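Local coordinates for disulfide oxidoreductase (Xylella fastidiosa, PDB 2REM), which probably catalyses thiol-disulfide exchange as a DsbA-type oxidoreductase of the periplasm, with a thioredoxin fold, at residues V29-G34 / P38-F43; K46-G51 / F60-A65; T156-I159 / Y165-T168. All coordinates share one frame; numbering follows the deposited sequence.

Contact 1. Residues V29-G34 / P38-F43; sequences VVEIFG and PHCAHF
Phe33 and Cys40 bring their CA atoms to 5.8 Å where strand 29-33, which ends a few residues before the CxxC pair, meets helix 38-43, which runs back over it at 136° between the two N-to-C directions. This is the first half of the beta-alpha-beta unit of the thioredoxin fold, and Cys40 is the second cysteine of a CxxC pair with Cys37; the disulfide expected between them is not formed in this structure. The sulfur of Cys40 is directed at the end of the strand. Gly34 N donates to Cys40 SG at 3.5 Å with an N-H...S angle of 156°, while Phe33 touches the same Cys40 SG with CA (3.5 Å) and CB (3.7 Å). Cys40 CB in turn rests on Gly34 O at 3.4 Å. The ring of Phe33 turns away, toward the rings of Tyr78 and His91. Glu31 reaches the helix because CG stands anti to its backbone N (chi1 -173°) and the chain beyond is extended. Its carboxylate lies between the strand and the helix, probably the counterpart of the buried acid near the active cysteines of other thioredoxin-fold enzymes. Glu31 OE2 approaches the edge of the Phe43 ring, 3.5 Å from Phe43 CD2 and near the ring plane, with the carboxylate steeply inclined to it. A single water donates to both Glu31 OE2 and Cys40 O, each 2.6 Å away.

Contact 2. Residues K46-G51 / F60-A65; sequences KLQAWG and FTLVPA
Leu47, Trp50 and Gly51 all lie on the same side of the Phe60 ring plane, Trp50 directing its edge at the face and Leu47 and Gly51 approaching obliquely, while the amide end of Gln48 stands at one edge. Trp50 and Phe60 form a T-shaped pair, the edge of the six-membered ring toward the Phe60 face, with centroids 5.9 Å apart and planes at 78°; the nearest atom, Trp50 CZ3, lies 4.1 Å from Phe60 CD1. Leu47 covers the far end of the ring, Leu47 CG 3.5 Å from Phe60 CZ, and both of its methyls also lie against the CE1-CZ end. Near the base of the ring, Gly51, which has no side chain, sets its CA 4.2 Å from Phe60 CD2. Phe60 CG swings opposite the main-chain nitrogen (chi1 169°), which throws the ring across to the helix. The bent chain of Gln48 crosses Phe60 at about a right angle and brings its amide to the ring edge at Phe60 CE2, close to a methyl of Leu62. Helix 46-51 thereby lies on strand 60-64, the two running at 149°, as the second half of the thioredoxin beta-alpha-beta unit. The indole nitrogen of Trp50 takes no part here, being hydrogen-bonded to Asp180 on helix 172-190. With no hydrogen bond crossing between the segments, the contact rests on the close apolar fit of Leu47, Trp50 and Gly51 against the Phe60 ring.

Contact 3. Residues T156-I159 / Y165-T168; sequences TPTI and YMVT
Tyr165 meets Ile159 through backbone alone, its carbonyl passing that of Ile159, while its ring leads away to a cation-pi contact with Arg185 on helix 172-190. Met166 follows on the other side of the strand. Its first torsion (chi1 175°) sends the chain out on the side away from its own amide nitrogen, across Thr158 at a slant, and Met166 CG presses on the methyl Thr158 CG2 at 3.4 Å, tighter than usual for two carbons. Met166 SD lies 3.7 Å from Thr158 CG2, so the threonine touches the methionine with its apolar branch; its hydroxyl OG1 is hydrogen-bonded to Gly155 O. The CA of Met166 also approaches Ile159 O at 3.4 Å in a CA-H...O contact. At Val167 the two strands join: its N donates to Ile159 O at 2.8 Å, with an N-H...O angle of 162°. Strands 158-161 and 165-167 form the antiparallel beta hairpin of the thioredoxin fold, just after cis-Pro157, which packs against Cys40 of the CxxC helix. The return bond of this pair is replaced by a water that accepts from Ile159 N at 2.8 Å and donates to Val167 O at 2.6 Å. The side chains of Val167 and Ile159 lie side by side and point the same way, with CG2 of Val167 3.9 Å from CB of Ile159; Thr179 of helix 172-190 touches both. Thr168 then turns off, and its OG1 is hydrogen-bonded to Glu9 O.

Contacts 1 and 2 share helix 38-52 and set it against neighbouring parallel strands, 27-33 and 58-64, whereas contact 3 pairs two strands on the other side of strand 27-33. Contacts 1 and 3 are fully buried; contact 2, at an outer strand, is only partly so. Their chemistry follows: contact 1 holds a cysteine sulfur, a carboxylate and a water close to the CxxC site, contact 2 is aromatic and aliphatic, and contact 3 combines one backbone hydrogen bond and a bridging water with aliphatic packing. Glu31 links all three, packing with CD on Leu47 CD2 and with OE2 on Pro157 CB, while Ile32 N lies 2.8 Å from Thr158 O, a probable sheet bond.

Contact 1. Residues V29-G34 / P38-F43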
# COMPACT_ATOMS: atom_id res chain seq x y z
N VAL A 29 -10.38 -0.53 -0.61
CA VAL A 29 -9.46 -0.71 -1.70
C VAL A 29 -8.08 -0.55 -1.12
O VAL A 29 -7.70 0.53 -0.70
CB VAL A 29 -9.70 0.33 -2.82
CG1 VAL A 29 -8.72 0.09 -3.96
CG2 VAL A 29 -11.15 0.19 -3.34
N VAL A 30 -7.35 -1.66 -1.10
CA VAL A 30 -5.97 -1.66 -0.66
C VAL A 30 -5.04 -1.67 -1.85
O VAL A 30 -5.28 -2.38 -2.84
CB VAL A 30 -5.68 -2.86 0.30
CG1 VAL A 30 -4.14 -3.10 0.46
CG2 VAL A 30 -6.35 -2.64 1.63
N GLU A 31 -4.00 -0.85 -1.78
CA GLU A 31 -2.82 -1.03 -2.63
C GLU A 31 -1.69 -1.59 -1.79
O GLU A 31 -1.24 -0.93 -0.85
CB GLU A 31 -2.32 0.28 -3.23
CG GLU A 31 -1.19 0.03 -4.26
CD GLU A 31 -0.19 1.19 -4.39
OE1 GLU A 31 -0.09 2.02 -3.47
OE2 GLU A 31 0.52 1.24 -5.42
N ILE A 32 -1.26 -2.79 -2.13
CA ILE A 32 -0.03 -3.37 -1.59
C ILE A 32 1.07 -2.79 -2.45
O ILE A 32 1.05 -2.91 -3.69
CB ILE A 32 -0.03 -4.91 -1.63
CG1 ILE A 32 -1.26 -5.47 -0.89
CG2 ILE A 32 1.32 -5.48 -1.10
CD1 ILE A 32 -1.39 -6.99 -0.94
N PHE A 33 1.98 -2.06 -1.80
CA PHE A 33 3.04 -1.36 -2.52
C PHE A 33 4.34 -1.59 -1.75
O PHE A 33 4.34 -1.97 -0.57
CB PHE A 33 2.75 0.15 -2.53
CG PHE A 33 3.11 0.82 -1.22
CD1 PHE A 33 4.34 1.46 -1.06
CD2 PHE A 33 2.25 0.73 -0.14
CE1 PHE A 33 4.69 1.99 0.16
CE2 PHE A 33 2.59 1.29 1.07
CZ PHE A 33 3.80 1.91 1.22
N GLY A 34 5.45 -1.36 -2.42
CA GLY A 34 6.73 -1.19 -1.74
C GLY A 34 7.39 0.08 -2.26
O GLY A 34 7.34 0.39 -3.45
N PRO A 38 9.84 0.19 -8.38
CA PRO A 38 9.70 1.32 -9.31
C PRO A 38 8.31 1.40 -9.94
O PRO A 38 7.87 2.49 -10.27
CB PRO A 38 10.79 1.07 -10.35
CG PRO A 38 11.08 -0.38 -10.26
CD PRO A 38 10.80 -0.81 -8.86
N HIS A 39 7.61 0.27 -10.07
CA HIS A 39 6.22 0.31 -10.56
C HIS A 39 5.33 1.08 -9.60
O HIS A 39 4.53 1.92 -10.02
CB HIS A 39 5.67 -1.10 -10.82
CG HIS A 39 6.52 -1.90 -11.75
ND1 HIS A 39 7.24 -3.00 -11.33
CD2 HIS A 39 6.81 -1.74 -13.06
CE1 HIS A 39 7.93 -3.49 -12.35
NE2 HIS A 39 7.68 -2.74 -13.41
N CYS A 40 5.49 0.81 -8.31
CA CYS A 40 4.75 1.53 -7.28
C CYS A 40 5.03 3.02 -7.34
O CYS A 40 4.12 3.83 -7.23
CB CYS A 40 5.12 0.99 -5.92
SG CYS A 40 4.42 -0.65 -5.68
N ALA A 41 6.30 3.39 -7.51
CA ALA A 41 6.69 4.79 -7.62
C ALA A 41 5.97 5.44 -8.78
O ALA A 41 5.48 6.57 -8.66
CB ALA A 41 8.20 4.91 -7.81
N HIS A 42 5.89 4.72 -9.90
CA HIS A 42 5.33 5.26 -11.13
C HIS A 42 3.82 5.36 -11.05
O HIS A 42 3.21 6.25 -11.63
CB HIS A 42 5.74 4.40 -12.32
CG HIS A 42 7.21 4.44 -12.63
ND1 HIS A 42 7.82 3.50 -13.43
CD2 HIS A 42 8.18 5.31 -12.25
CE1 HIS A 42 9.11 3.79 -13.54
NE2 HIS A 42 9.35 4.88 -12.82
N PHE A 43 3.22 4.44 -10.31
CA PHE A 43 1.79 4.34 -10.21
C PHE A 43 1.23 5.35 -9.24
O PHE A 43 0.07 5.73 -9.35
CB PHE A 43 1.46 2.94 -9.71
CG PHE A 43 -0.01 2.61 -9.69
CD1 PHE A 43 -0.88 3.05 -10.68
CD2 PHE A 43 -0.49 1.77 -8.70
CE1 PHE A 43 -2.25 2.67 -10.66
CE2 PHE A 43 -1.83 1.39 -8.67
CZ PHE A 43 -2.70 1.85 -9.66
O HOH W 1 2.42 2.98 -5.44

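Contact 2. Residues K46-G51 / F60-A65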
# COMPACT_ATOMS: atom_id res chain seq x y z
N LYS A 46 -0.99 8.44 -10.25
CA LYS A 46 -2.26 8.02 -10.86
C LYS A 46 -3.18 7.44 -9.78
O LYS A 46 -4.38 7.71 -9.77
CB LYS A 46 -2.06 7.00 -12.02
CG LYS A 46 -1.87 7.60 -13.40
CD LYS A 46 -1.76 6.53 -14.51
CE LYS A 46 -1.50 7.15 -15.90
NZ LYS A 46 -0.07 7.55 -16.11
N LEU A 47 -2.58 6.66 -8.87
CA LEU A 47 -3.34 6.01 -7.82
C LEU A 47 -3.89 7.03 -6.83
O LEU A 47 -5.04 6.93 -6.40
CB LEU A 47 -2.47 4.99 -7.10
CG LEU A 47 -3.15 4.24 -5.94
CD1 LEU A 47 -4.39 3.45 -6.36
CD2 LEU A 47 -2.15 3.33 -5.33
N GLN A 48 -3.07 8.00 -6.46
CA GLN A 48 -3.53 9.00 -5.50
C GLN A 48 -4.64 9.82 -6.09
O GLN A 48 -5.62 10.12 -5.41
CB GLN A 48 -2.38 9.86 -4.96
CG GLN A 48 -1.31 9.06 -4.16
CD GLN A 48 -1.77 8.45 -2.82
OE1 GLN A 48 -1.20 7.45 -2.37
NE2 GLN A 48 -2.77 9.04 -2.17
N ALA A 49 -4.53 10.16 -7.38
CA ALA A 49 -5.57 10.92 -8.04
C ALA A 49 -6.88 10.13 -8.03
O ALA A 49 -7.96 10.68 -7.75
CB ALA A 49 -5.16 11.27 -9.47
N TRP A 50 -6.77 8.85 -8.37
CA TRP A 50 -7.90 7.93 -8.34
C TRP A 50 -8.51 7.89 -6.93
O TRP A 50 -9.71 8.02 -6.77
CB TRP A 50 -7.44 6.53 -8.78
CG TRP A 50 -8.51 5.49 -8.69
CD1 TRP A 50 -9.36 5.09 -9.68
CD2 TRP A 50 -8.85 4.74 -7.53
NE1 TRP A 50 -10.20 4.11 -9.21
CE2 TRP A 50 -9.91 3.88 -7.89
CE3 TRP A 50 -8.35 4.69 -6.22
CZ2 TRP A 50 -10.50 3.00 -6.98
CZ3 TRP A 50 -8.93 3.82 -5.32
CH2 TRP A 50 -10.00 2.99 -5.71
N GLY A 51 -7.67 7.78 -5.92
CA GLY A 51 -8.12 7.77 -4.53
C GLY A 51 -8.96 8.99 -4.19
O GLY A 51 -10.01 8.88 -3.55
N PHE A 60 -9.69 3.86 0.97
CA PHE A 60 -8.47 3.55 0.23
C PHE A 60 -7.30 3.48 1.20
O PHE A 60 -7.03 4.44 1.93
CB PHE A 60 -8.25 4.59 -0.87
CG PHE A 60 -6.90 4.50 -1.50
CD1 PHE A 60 -6.45 3.33 -2.06
CD2 PHE A 60 -6.08 5.63 -1.54
CE1 PHE A 60 -5.18 3.25 -2.62
CE2 PHE A 60 -4.81 5.57 -2.13
CZ PHE A 60 -4.37 4.37 -2.66
N THR A 61 -6.62 2.35 1.21
CA THR A 61 -5.63 2.07 2.23
C THR A 61 -4.37 1.57 1.58
O THR A 61 -4.42 0.73 0.69
CB THR A 61 -6.17 1.03 3.22
OG1 THR A 61 -7.34 1.56 3.83
CG2 THR A 61 -5.12 0.69 4.29
N LEU A 62 -3.24 2.12 2.00
CA LEU A 62 -1.95 1.59 1.59
C LEU A 62 -1.52 0.52 2.55
O LEU A 62 -1.61 0.70 3.78
CB LEU A 62 -0.88 2.71 1.56
CG LEU A 62 -1.16 3.86 0.62
CD1 LEU A 62 -0.00 4.82 0.68
CD2 LEU A 62 -1.40 3.39 -0.82
N VAL A 63 -1.03 -0.58 2.00
CA VAL A 63 -0.46 -1.64 2.81
C VAL A 63 0.91 -1.95 2.22
O VAL A 63 1.04 -2.36 1.05
CB VAL A 63 -1.36 -2.93 2.87
CG1 VAL A 63 -0.65 -4.11 3.61
CG2 VAL A 63 -2.70 -2.61 3.52
N PRO A 64 1.95 -1.76 3.04
CA PRO A 64 3.26 -2.00 2.48
C PRO A 64 3.48 -3.50 2.30
O PRO A 64 2.96 -4.31 3.10
CB PRO A 64 4.21 -1.39 3.53
CG PRO A 64 3.48 -1.48 4.81
CD PRO A 64 1.99 -1.38 4.47
N ALA A 65 4.19 -3.85 1.24
CA ALA A 65 4.59 -5.21 0.94
C ALA A 65 5.72 -5.66 1.87
O ALA A 65 6.86 -5.13 1.83
CB ALA A 65 5.00 -5.34 -0.55

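Contact 3. Residues T156-I159 / Y165-T168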
# COMPACT_ATOMS: atom_id res chain seq x y z
N THR A 156 4.06 -5.98 -7.07
CA THR A 156 3.42 -4.75 -6.67
C THR A 156 3.52 -3.79 -7.86
O THR A 156 4.38 -3.97 -8.71
CB THR A 156 4.18 -4.13 -5.46
OG1 THR A 156 5.57 -4.00 -5.80
CG2 THR A 156 4.04 -5.00 -4.21
N PRO A 157 2.62 -2.79 -7.93
CA PRO A 157 1.51 -2.62 -7.01
C PRO A 157 0.43 -3.67 -7.21
O PRO A 157 0.22 -4.16 -8.32
CB PRO A 157 0.93 -1.26 -7.42
CG PRO A 157 1.29 -1.13 -8.87
CD PRO A 157 2.68 -1.71 -8.93
N THR A 158 -0.26 -4.00 -6.14
CA THR A 158 -1.39 -4.90 -6.22
C THR A 158 -2.57 -4.26 -5.53
O THR A 158 -2.49 -3.87 -4.36
CB THR A 158 -1.07 -6.26 -5.58
OG1 THR A 158 -0.11 -6.93 -6.40
CG2 THR A 158 -2.32 -7.14 -5.49
N ILE A 159 -3.66 -4.15 -6.26
CA ILE A 159 -4.91 -3.63 -5.73
C ILE A 159 -5.80 -4.79 -5.28
O ILE A 159 -5.97 -5.79 -6.01
CB ILE A 159 -5.65 -2.77 -6.77
CG1 ILE A 159 -4.78 -1.59 -7.22
CG2 ILE A 159 -7.02 -2.33 -6.19
CD1 ILE A 159 -4.40 -0.61 -6.09
N TYR A 165 -11.02 -9.45 -3.83
CA TYR A 165 -10.70 -9.44 -5.25
C TYR A 165 -9.39 -8.76 -5.47
O TYR A 165 -9.22 -7.60 -5.12
CB TYR A 165 -11.79 -8.76 -6.07
CG TYR A 165 -13.13 -9.39 -5.82
CD1 TYR A 165 -14.09 -8.74 -5.05
CD2 TYR A 165 -13.41 -10.65 -6.32
CE1 TYR A 165 -15.32 -9.33 -4.81
CE2 TYR A 165 -14.63 -11.25 -6.08
CZ TYR A 165 -15.57 -10.58 -5.33
OH TYR A 165 -16.77 -11.16 -5.09
N MET A 166 -8.46 -9.49 -6.07
CA MET A 166 -7.14 -8.97 -6.31
C MET A 166 -7.03 -8.70 -7.79
O MET A 166 -7.15 -9.62 -8.62
CB MET A 166 -6.08 -9.96 -5.82
CG MET A 166 -4.66 -9.52 -6.14
SD MET A 166 -3.44 -10.64 -5.39
CE MET A 166 -3.84 -12.26 -6.02
N VAL A 167 -6.80 -7.44 -8.11
CA VAL A 167 -6.72 -7.00 -9.50
C VAL A 167 -5.45 -7.58 -10.13
O VAL A 167 -4.40 -7.64 -9.49
CB VAL A 167 -6.72 -5.46 -9.60
CG1 VAL A 167 -6.60 -5.00 -11.04
CG2 VAL A 167 -8.03 -4.90 -8.99
N THR A 168 -5.57 -8.02 -11.38
CA THR A 168 -4.43 -8.50 -12.13
C THR A 168 -4.48 -7.76 -13.46
O THR A 168 -4.83 -8.33 -14.51
CB THR A 168 -4.49 -10.02 -12.31
OG1 THR A 168 -5.67 -10.36 -13.03
CG2 THR A 168 -4.52 -10.72 -10.94
O HOH W 2 -3.39 -5.41 -8.76